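Local coordinates for nodulation fucosyltransferase NodZ (Bradyrhizobium sp., PDB 2HHC), which belongs to the NodZ family of rhizobial nodulation proteins, within the GT-B clan of glycosyltransferase-like folds built from two Rossmann-like domains, at residues D101-I104 against F105-D109; W26-A29 against Q30-R34; R206-A210 against L211-K215. One frame throughout, in Å; residues are numbered along the deposited sequence. Where two conformers were deposited one is given.

All three contacts are local, between residues a few positions apart. Interactions 1 and 2 belong to helices 101-116 and 15-32, each the helix of a beta-alpha-beta unit built on the same beta-sheet; their centres lie 21 Å apart, with nearest atoms about 11 Å apart. Interaction 3, where helix 192-209 runs out into a loop, packs on the other sheet and lies across the centre of the chain, its centre 43 Å from interaction 1 and 42 Å from interaction 2. This split matches the two-domain build of GT-B proteins. Interaction 1 alone meets the phosphate ion, probably a remnant of crystallisation, so the ion alone is no evidence of a functional pocket.

Interaction 1 of 3, residues D101-I104 against F105-D109. With PO4 (phosphate ion), chain B.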
loop_
_atom_site.group_PDB
_atom_site.type_symbol
_atom_site.label_atom_id
_atom_site.label_comp_id
_atom_site.label_asym_id
_atom_site.label_seq_id
_atom_site.Cartn_x
_atom_site.Cartn_y
_atom_site.Cartn_z
ATOM N N ASP A 101 11.435 17.945 0.978
ATOM C CA ASP A 101 10.163 17.482 1.504
ATOM C C ASP A 101 9.140 18.612 1.527
ATOM O O ASP A 101 7.982 18.352 1.189
ATOM C CB ASP A 101 10.345 16.860 2.898
ATOM C CG ASP A 101 10.840 15.409 2.839
ATOM O OD1 ASP A 101 11.116 14.844 1.753
ATOM O OD2 ASP A 101 10.931 14.800 3.936
ATOM N N GLU A 102 9.568 19.840 1.789
ATOM C CA GLU A 102 8.633 20.980 1.799
ATOM C C GLU A 102 7.929 21.118 0.443
ATOM O O GLU A 102 6.735 21.410 0.392
ATOM C CB GLU A 102 9.257 22.292 2.303
ATOM C CG GLU A 102 10.299 22.935 1.452
ATOM C CD GLU A 102 10.642 24.307 1.997
ATOM O OE1 GLU A 102 9.807 25.256 1.889
ATOM O OE2 GLU A 102 11.747 24.433 2.578
ATOM N N GLN A 103 8.649 20.875 -0.652
ATOM C CA GLN A 103 8.058 20.964 -1.974
ATOM C C GLN A 103 7.109 19.785 -2.226
ATOM O O GLN A 103 6.070 19.946 -2.825
ATOM C CB GLN A 103 9.156 20.987 -3.080
ATOM C CG GLN A 103 8.590 21.068 -4.522
ATOM C CD GLN A 103 7.755 22.302 -4.753
ATOM O OE1 GLN A 103 8.045 23.387 -4.173
ATOM N NE2 GLN A 103 6.739 22.179 -5.574
ATOM N N ILE A 104 7.484 18.578 -1.827
ATOM C CA ILE A 104 6.644 17.426 -2.003
ATOM C C ILE A 104 5.317 17.636 -1.241
ATOM O O ILE A 104 4.235 17.349 -1.773
ATOM C CB ILE A 104 7.365 16.146 -1.509
ATOM C CG1 ILE A 104 8.659 15.895 -2.315
ATOM C CG2 ILE A 104 6.448 14.958 -1.528
ATOM C CD1 ILE A 104 9.578 14.810 -1.669
ATOM N N PHE A 105 5.428 18.154 -0.031
ATOM C CA PHE A 105 4.224 18.434 0.805
ATOM C C PHE A 105 3.323 19.525 0.209
ATOM O O PHE A 105 2.109 19.390 0.202
ATOM C CB PHE A 105 4.571 18.788 2.240
ATOM C CG PHE A 105 5.313 17.699 2.983
ATOM C CD1 PHE A 105 5.175 16.381 2.621
ATOM C CD2 PHE A 105 6.192 18.026 4.013
ATOM C CE1 PHE A 105 5.858 15.380 3.280
ATOM C CE2 PHE A 105 6.891 17.001 4.697
ATOM C CZ PHE A 105 6.699 15.680 4.303
ATOM N N ARG A 106 3.936 20.552 -0.342
ATOM C CA ARG A 106 3.206 21.580 -1.080
ATOM C C ARG A 106 2.437 20.941 -2.235
ATOM O O ARG A 106 1.264 21.268 -2.476
ATOM C CB ARG A 106 4.228 22.602 -1.564
ATOM C CG ARG A 106 3.772 23.714 -2.455
ATOM C CD ARG A 106 4.954 24.683 -2.657
ATOM N NE ARG A 106 5.585 24.980 -1.363
ATOM C CZ ARG A 106 6.893 24.908 -1.031
ATOM N NH1 ARG A 106 7.849 24.567 -1.881
ATOM N NH2 ARG A 106 7.265 25.265 0.204
ATOM N N GLU A 107 3.062 20.014 -2.952
ATOM C CA GLU A 107 2.368 19.396 -4.054
ATOM C C GLU A 107 1.240 18.496 -3.610
ATOM O O GLU A 107 0.189 18.486 -4.221
ATOM C CB GLU A 107 3.355 18.639 -4.967
ATOM C CG GLU A 107 4.282 19.606 -5.697
ATOM C CD GLU A 107 5.304 18.948 -6.604
ATOM O OE1 GLU A 107 5.065 17.842 -7.087
ATOM O OE2 GLU A 107 6.340 19.589 -6.876
ATOM N N ARG A 108 1.404 17.758 -2.518
ATOM C CA ARG A 108 0.275 17.025 -1.948
ATOM C C ARG A 108 -0.911 17.957 -1.769
ATOM O O ARG A 108 -2.049 17.614 -2.083
ATOM C CB ARG A 108 0.702 16.411 -0.619
ATOM C CG ARG A 108 -0.401 15.673 0.165
ATOM C CD ARG A 108 0.028 15.414 1.570
ATOM N NE ARG A 108 0.150 16.730 2.205
ATOM C CZ ARG A 108 1.021 17.143 3.151
ATOM N NH1 ARG A 108 1.902 16.324 3.730
ATOM N NH2 ARG A 108 0.993 18.394 3.545
ATOM N N ASP A 109 -0.645 19.121 -1.199
ATOM C CA ASP A 109 -1.717 20.061 -0.902
ATOM C C ASP A 109 -2.316 20.658 -2.169
ATOM O O ASP A 109 -3.532 20.833 -2.255
ATOM C CB ASP A 109 -1.213 21.161 -0.024
ATOM C CG ASP A 109 -0.832 20.677 1.364
ATOM O OD1 ASP A 109 -1.193 19.539 1.731
ATOM O OD2 ASP A 109 -0.183 21.468 2.079
HETATM P P PO4 B . 4.688 24.861 -6.907
HETATM O O1 PO4 B . 4.740 24.979 -5.379
HETATM O O2 PO4 B . 4.181 23.466 -7.439
HETATM O O3 PO4 B . 3.801 25.983 -7.394
HETATM O O4 PO4 B . 6.086 25.168 -7.409
#
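Gln-103 uses both ends of its amide on the next helical turn. Its OE1 accepts a hydrogen bond from Arg-106 NH1 at 2.6 Å, and its NE2 gives one to Glu-107 OE2 at 2.9 Å. The second bond is nearly straight (175° at the hydrogen) and lies in the amide plane, meeting the anti lone pair of the carboxylate oxygen. The first is less regular: NH1 stands 38° out of the amide carbonyl plane, although OE1 stays close to the guanidinium plane. A bend at chi2 (60°) swings the amide along the helix towards both partners.

Arg-106 is shared between two acceptors. Its NH2 forms a salt bridge with Glu-102 OE1 at 3.0 Å, again on an anti lone pair and in the guanidinium plane, while the two side chains run alongside each other. Two acceptors near its plane, one at NH1 and one at NH2, should restrict rotation of the guanidinium. Over the centre of one face sits Glu-102 O, which is itself satisfied by Arg-106 N at 3.0 Å.

The other carboxylate oxygen of Glu-107, OE1, is bound by Arg-99 in a salt bridge and by Trp-89 NE1, so both oxygens of this buried group have donors. Gln-103 NE2 also makes a weak bond to phosphate O1 at 3.4 Å; Trp-88 N holds the ion as well. Further round the helix, Asp-101 O accepts from Phe-105 N at 2.8 Å and lies 3.2 Å above the plane of the Phe-105 ring, towards its rim.

These i to i+3 and i to i+4 bonds, laid over the ordinary backbone bonds, are the familiar side-chain links between successive turns of an alpha-helix, here the opening turns of helix 101-116 in a Rossmann-like beta-alpha-beta unit.

Interaction 2 of 3, residues W26-A29 against Q30-R34; sequences WSYA and QRTGR
Tyr-28 and Thr-32 meet one turn apart, ring against methyl. Followed outward, the tyrosine leaves the helix with CG anti to the backbone N (chi1 -165°). CB and CG make no close approach to 30-34; the contact begins at the ring's CD and CE atoms. On one side, CD1 and then CE1 approach Arg-31 NH1, the latter at 3.6 Å. The nitrogen lies near the ring plane, and CE1 in turn sits over a face of the guanidinium, whose plane stands 81° from that of the ring: an edge-to-face meeting. On the other side, CD2 and CE2 pass Thr-32 OG1. CZ has Thr-32 CG2 at 3.7 Å; this methyl rests over one face, 3.9 Å from the ring centroid, as a CH-pi contact. At the tip, OH is hydrogen-bonded to Ser-121 N.

The carbonyl of the same tyrosine also holds the threonine. Tyr-28 O accepts from Thr-32 N at 3.0 Å and from Thr-32 OG1 at 2.8 Å, the two donors arriving from opposite faces of the carbonyl plane, which ties down the hydroxyl and so the methyl.

The helix then stops in a Schellman motif. Gly-33 takes positive phi (71°), and Arg-34 N turns back to a lone pair of Ala-29 O at 3.0 Å. The guanidinium of Arg-34 forms a salt bridge with Asp-120 through NH2.

Trp-26 supports Gln-30 CB over its six-membered ring at 4.3 Å from the centroid, and its NE1 bonds to Ile-64 O. The C-terminal end of helix 15-32 packs Ala-29 on Val-7 of strand 6-10 and on Val-67 of strand 67-70, while Trp-26 reaches helix 138-147 and the Tyr-28 ring meets Phe-115 of helix 101-116.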
loop_
_atom_site.group_PDB
_atom_site.type_symbol
_atom_site.label_atom_id
_atom_site.label_comp_id
_atom_site.label_asym_id
_atom_site.label_seq_id
_atom_site.Cartn_x
_atom_site.Cartn_y
_atom_site.Cartn_z
ATOM N N TRP A 26 -5.867 7.506 -10.090
ATOM C CA TRP A 26 -6.861 6.832 -10.932
ATOM C C TRP A 26 -8.179 7.628 -10.903
ATOM O O TRP A 26 -8.844 7.841 -11.908
ATOM C CB TRP A 26 -7.057 5.347 -10.465
ATOM C CG TRP A 26 -8.189 4.720 -11.253
ATOM C CD1 TRP A 26 -8.117 4.108 -12.463
ATOM C CD2 TRP A 26 -9.574 4.771 -10.906
ATOM N NE1 TRP A 26 -9.362 3.733 -12.860
ATOM C CE2 TRP A 26 -10.291 4.183 -11.957
ATOM C CE3 TRP A 26 -10.272 5.278 -9.787
ATOM C CZ2 TRP A 26 -11.681 4.056 -11.924
ATOM C CZ3 TRP A 26 -11.634 5.182 -9.761
ATOM C CH2 TRP A 26 -12.328 4.590 -10.811
ATOM N N SER A 27 -8.592 8.042 -9.713
ATOM C CA SER A 27 -9.865 8.686 -9.549
ATOM C C SER A 27 -9.879 10.009 -10.326
ATOM O O SER A 27 -10.856 10.333 -10.970
ATOM C CB SER A 27 -10.117 8.919 -8.062
ATOM O OG SER A 27 -11.311 9.642 -7.886
ATOM N N TYR A 28 -8.788 10.758 -10.284
ATOM C CA TYR A 28 -8.732 12.019 -11.029
ATOM C C TYR A 28 -8.686 11.767 -12.542
ATOM O O TYR A 28 -9.366 12.473 -13.303
ATOM C CB TYR A 28 -7.566 12.894 -10.604
ATOM C CG TYR A 28 -7.687 14.307 -11.080
ATOM C CD1 TYR A 28 -8.633 15.148 -10.539
ATOM C CD2 TYR A 28 -6.857 14.811 -12.091
ATOM C CE1 TYR A 28 -8.785 16.437 -10.974
ATOM C CE2 TYR A 28 -6.999 16.129 -12.543
ATOM C CZ TYR A 28 -7.962 16.934 -11.965
ATOM O OH TYR A 28 -8.155 18.259 -12.352
ATOM N N ALA A 29 -7.957 10.742 -12.961
ATOM C CA ALA A 29 -7.931 10.345 -14.389
ATOM C C ALA A 29 -9.335 9.974 -14.876
ATOM O O ALA A 29 -9.757 10.333 -15.984
ATOM C CB ALA A 29 -6.990 9.205 -14.599
ATOM N N GLN A 30 -10.093 9.267 -14.058
ATOM C CA GLN A 30 -11.434 8.867 -14.441
ATOM C C GLN A 30 -12.329 10.098 -14.573
ATOM O O GLN A 30 -13.067 10.265 -15.548
ATOM C CB GLN A 30 -12.121 7.813 -13.511
ATOM C CG GLN A 30 -13.385 7.177 -14.202
ATOM C CD GLN A 30 -14.382 6.336 -13.327
ATOM O OE1 GLN A 30 -15.102 5.432 -13.843
ATOM N NE2 GLN A 30 -14.460 6.661 -12.059
ATOM N N ARG A 31 -12.233 10.993 -13.599
ATOM C CA ARG A 31 -13.146 12.138 -13.527
ATOM C C ARG A 31 -12.906 13.032 -14.749
ATOM O O ARG A 31 -13.842 13.610 -15.300
ATOM C CB ARG A 31 -12.878 12.904 -12.218
ATOM C CG ARG A 31 -13.754 14.120 -11.945
ATOM C CD ARG A 31 -13.117 15.060 -10.884
ATOM N NE ARG A 31 -13.215 16.442 -11.334
ATOM C CZ ARG A 31 -12.662 17.500 -10.730
ATOM N NH1 ARG A 31 -11.989 17.370 -9.591
ATOM N NH2 ARG A 31 -12.817 18.703 -11.268
ATOM N N THR A 32 -11.633 13.134 -15.166
ATOM C CA THR A 32 -11.254 14.133 -16.155
ATOM C C THR A 32 -10.902 13.619 -17.558
ATOM O O THR A 32 -10.462 14.406 -18.404
ATOM C CB THR A 32 -10.135 15.062 -15.670
ATOM O OG1 THR A 32 -8.956 14.300 -15.429
ATOM C CG2 THR A 32 -10.521 15.821 -14.390
ATOM N N GLY A 33 -11.067 12.320 -17.803
ATOM C CA GLY A 33 -10.845 11.753 -19.125
ATOM C C GLY A 33 -9.389 11.727 -19.503
ATOM O O GLY A 33 -9.037 12.027 -20.648
ATOM N N ARG A 34 -8.551 11.332 -18.560
ATOM C CA ARG A 34 -7.108 11.238 -18.800
ATOM C C ARG A 34 -6.643 9.796 -18.762
ATOM O O ARG A 34 -7.230 8.938 -18.081
ATOM C CB ARG A 34 -6.346 12.062 -17.756
ATOM C CG ARG A 34 -6.626 13.559 -17.793
ATOM C CD ARG A 34 -6.045 14.234 -16.556
ATOM N NE ARG A 34 -6.382 15.656 -16.522
ATOM C CZ ARG A 34 -5.612 16.642 -16.981
ATOM N NH1 ARG A 34 -4.446 16.401 -17.573
ATOM N NH2 ARG A 34 -6.018 17.893 -16.861
#

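Interaction 3 of 3, residues R206-A210 against L211-K215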
loop_
_atom_site.group_PDB
_atom_site.type_symbol
_atom_site.label_atom_id
_atom_site.label_comp_id
_atom_site.label_asym_id
_atom_site.label_seq_id
_atom_site.Cartn_x
_atom_site.Cartn_y
_atom_site.Cartn_z
ATOM N N ARG A 206 -3.994 -10.564 23.237
ATOM C CA ARG A 206 -4.891 -11.118 24.255
ATOM C C ARG A 206 -6.349 -10.679 23.982
ATOM O O ARG A 206 -7.279 -11.506 24.082
ATOM C CB ARG A 206 -4.409 -10.741 25.664
ATOM C CG ARG A 206 -3.074 -11.398 25.982
ATOM C CD ARG A 206 -2.461 -11.060 27.325
ATOM N NE ARG A 206 -1.151 -11.738 27.417
ATOM C CZ ARG A 206 0.023 -11.184 27.688
ATOM N NH1 ARG A 206 0.122 -9.907 28.074
ATOM N NH2 ARG A 206 1.110 -11.950 27.646
ATOM N N LYS A 207 -6.539 -9.401 23.640
ATOM C CA LYS A 207 -7.872 -8.859 23.346
ATOM C C LYS A 207 -8.480 -9.562 22.163
ATOM O O LYS A 207 -9.646 -9.994 22.209
ATOM C CB LYS A 207 -7.827 -7.326 23.160
ATOM C CG LYS A 207 -9.156 -6.671 22.651
ATOM C CD LYS A 207 -8.978 -5.150 22.612
ATOM C CE LYS A 207 -10.199 -4.398 22.062
ATOM N NZ LYS A 207 -11.343 -4.398 22.992
ATOM N N ALA A 208 -7.699 -9.717 21.109
ATOM C CA ALA A 208 -8.162 -10.390 19.911
ATOM C C ALA A 208 -8.514 -11.846 20.186
ATOM O O ALA A 208 -9.509 -12.365 19.651
ATOM C CB ALA A 208 -7.082 -10.325 18.822
ATOM N N LYS A 209 -7.702 -12.515 20.999
ATOM C CA LYS A 209 -7.907 -13.945 21.271
ATOM C C LYS A 209 -9.114 -14.230 22.148
ATOM O O LYS A 209 -9.619 -15.364 22.137
ATOM C CB LYS A 209 -6.661 -14.557 21.913
ATOM C CG LYS A 209 -5.576 -14.916 20.916
ATOM C CD LYS A 209 -4.374 -15.607 21.555
ATOM C CE LYS A 209 -4.765 -17.068 21.852
ATOM N NZ LYS A 209 -3.816 -17.668 22.767
ATOM N N ALA A 210 -9.550 -13.225 22.917
ATOM C CA ALA A 210 -10.729 -13.333 23.789
ATOM C C ALA A 210 -12.071 -13.206 23.032
ATOM O O ALA A 210 -13.134 -13.498 23.606
ATOM C CB ALA A 210 -10.649 -12.281 24.851
ATOM N N LEU A 211 -12.037 -12.745 21.777
ATOM C CA LEU A 211 -13.199 -12.699 20.891
ATOM C C LEU A 211 -13.561 -14.119 20.472
ATOM O O LEU A 211 -12.763 -15.047 20.646
ATOM C CB LEU A 211 -12.916 -11.829 19.665
ATOM C CG LEU A 211 -12.528 -10.385 20.000
ATOM C CD1 LEU A 211 -12.191 -9.584 18.771
ATOM C CD2 LEU A 211 -13.609 -9.704 20.812
ATOM N N SER A 212 -14.782 -14.308 19.974
ATOM C CA SER A 212 -15.228 -15.634 19.551
ATOM C C SER A 212 -15.022 -15.773 18.059
ATOM O O SER A 212 -15.231 -14.826 17.300
ATOM C CB SER A 212 -16.681 -15.871 19.937
ATOM O OG SER A 212 -16.757 -16.022 21.352
ATOM N N TYR A 213 -14.555 -16.945 17.657
ATOM C CA TYR A 213 -14.307 -17.257 16.264
ATOM C C TYR A 213 -14.931 -18.599 15.913
ATOM O O TYR A 213 -15.041 -19.478 16.773
ATOM C CB TYR A 213 -12.812 -17.334 16.000
ATOM C CG TYR A 213 -12.101 -16.029 16.260
ATOM C CD1 TYR A 213 -11.964 -15.082 15.273
ATOM C CD2 TYR A 213 -11.579 -15.748 17.512
ATOM C CE1 TYR A 213 -11.316 -13.889 15.517
ATOM C CE2 TYR A 213 -10.950 -14.566 17.785
ATOM C CZ TYR A 213 -10.805 -13.640 16.788
ATOM O OH TYR A 213 -10.179 -12.466 17.097
ATOM N N PRO A 214 -15.320 -18.771 14.647
ATOM C CA PRO A 214 -15.983 -20.030 14.237
ATOM C C PRO A 214 -15.063 -21.240 14.057
ATOM O O PRO A 214 -15.526 -22.373 14.093
ATOM C CB PRO A 214 -16.620 -19.654 12.909
ATOM C CG PRO A 214 -15.779 -18.626 12.380
ATOM C CD PRO A 214 -15.298 -17.804 13.557
ATOM N N LYS A 215 -13.766 -20.994 13.852
ATOM C CA LYS A 215 -12.796 -22.069 13.636
ATOM C C LYS A 215 -11.612 -21.892 14.594
ATOM O O LYS A 215 -11.494 -20.832 15.222
ATOM C CB LYS A 215 -12.337 -22.070 12.188
ATOM C CG LYS A 215 -13.511 -22.225 11.196
ATOM C CD LYS A 215 -13.040 -22.278 9.771
#
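The ring of Tyr-213 presents its edge to Ala-208: the carbonyl oxygen Ala-208 O lies in the ring plane, 3.2 Å from CE2. Neither face is met by a residue of 206-210; instead Arg-299 makes a cation-pi contact with the ring. At the end of the ring, Tyr-213 OH donates to Ala-208 O at 2.6 Å. The hydroxyl approaches from above the carbonyl plane, 38° out of it, with a C=O...O angle of 129°, so the oxygen is not engaged on a lone pair. A chi1 of -62°, with CG anti to the carbonyl carbon, turns the ring back to the helix it follows. The same hydroxyl is also hydrogen-bonded to Thr-279 OG1.

Ala-208 O has a second donor in Leu-211 N, at 3.3 Å and weak. It therefore collects one bond from the backbone three residues on and a shorter one from the side chain five residues on, at the point where the regular helical pattern lapses. Leu-211 adds packing around these carbonyls: its CB lies 3.4 Å from Ala-208 O, and its CG 3.7 Å from Lys-207 O.

Together these contacts hold the start of the loop, through Leu-211 and Tyr-213, against the C-terminal end of helix 192-209, on the way to strand 217-223. Ala-208 faces Ile-172 of strand 170-176 and Ile-301 of strand 299-303, and Tyr-213 packs on Ser-170 and Ile-172 of the former. Lys-207 and Leu-211 reach Met-313 of strand 311-315, so the end of the helix lies over strands 170-176, 299-303 and 311-315 of one sheet.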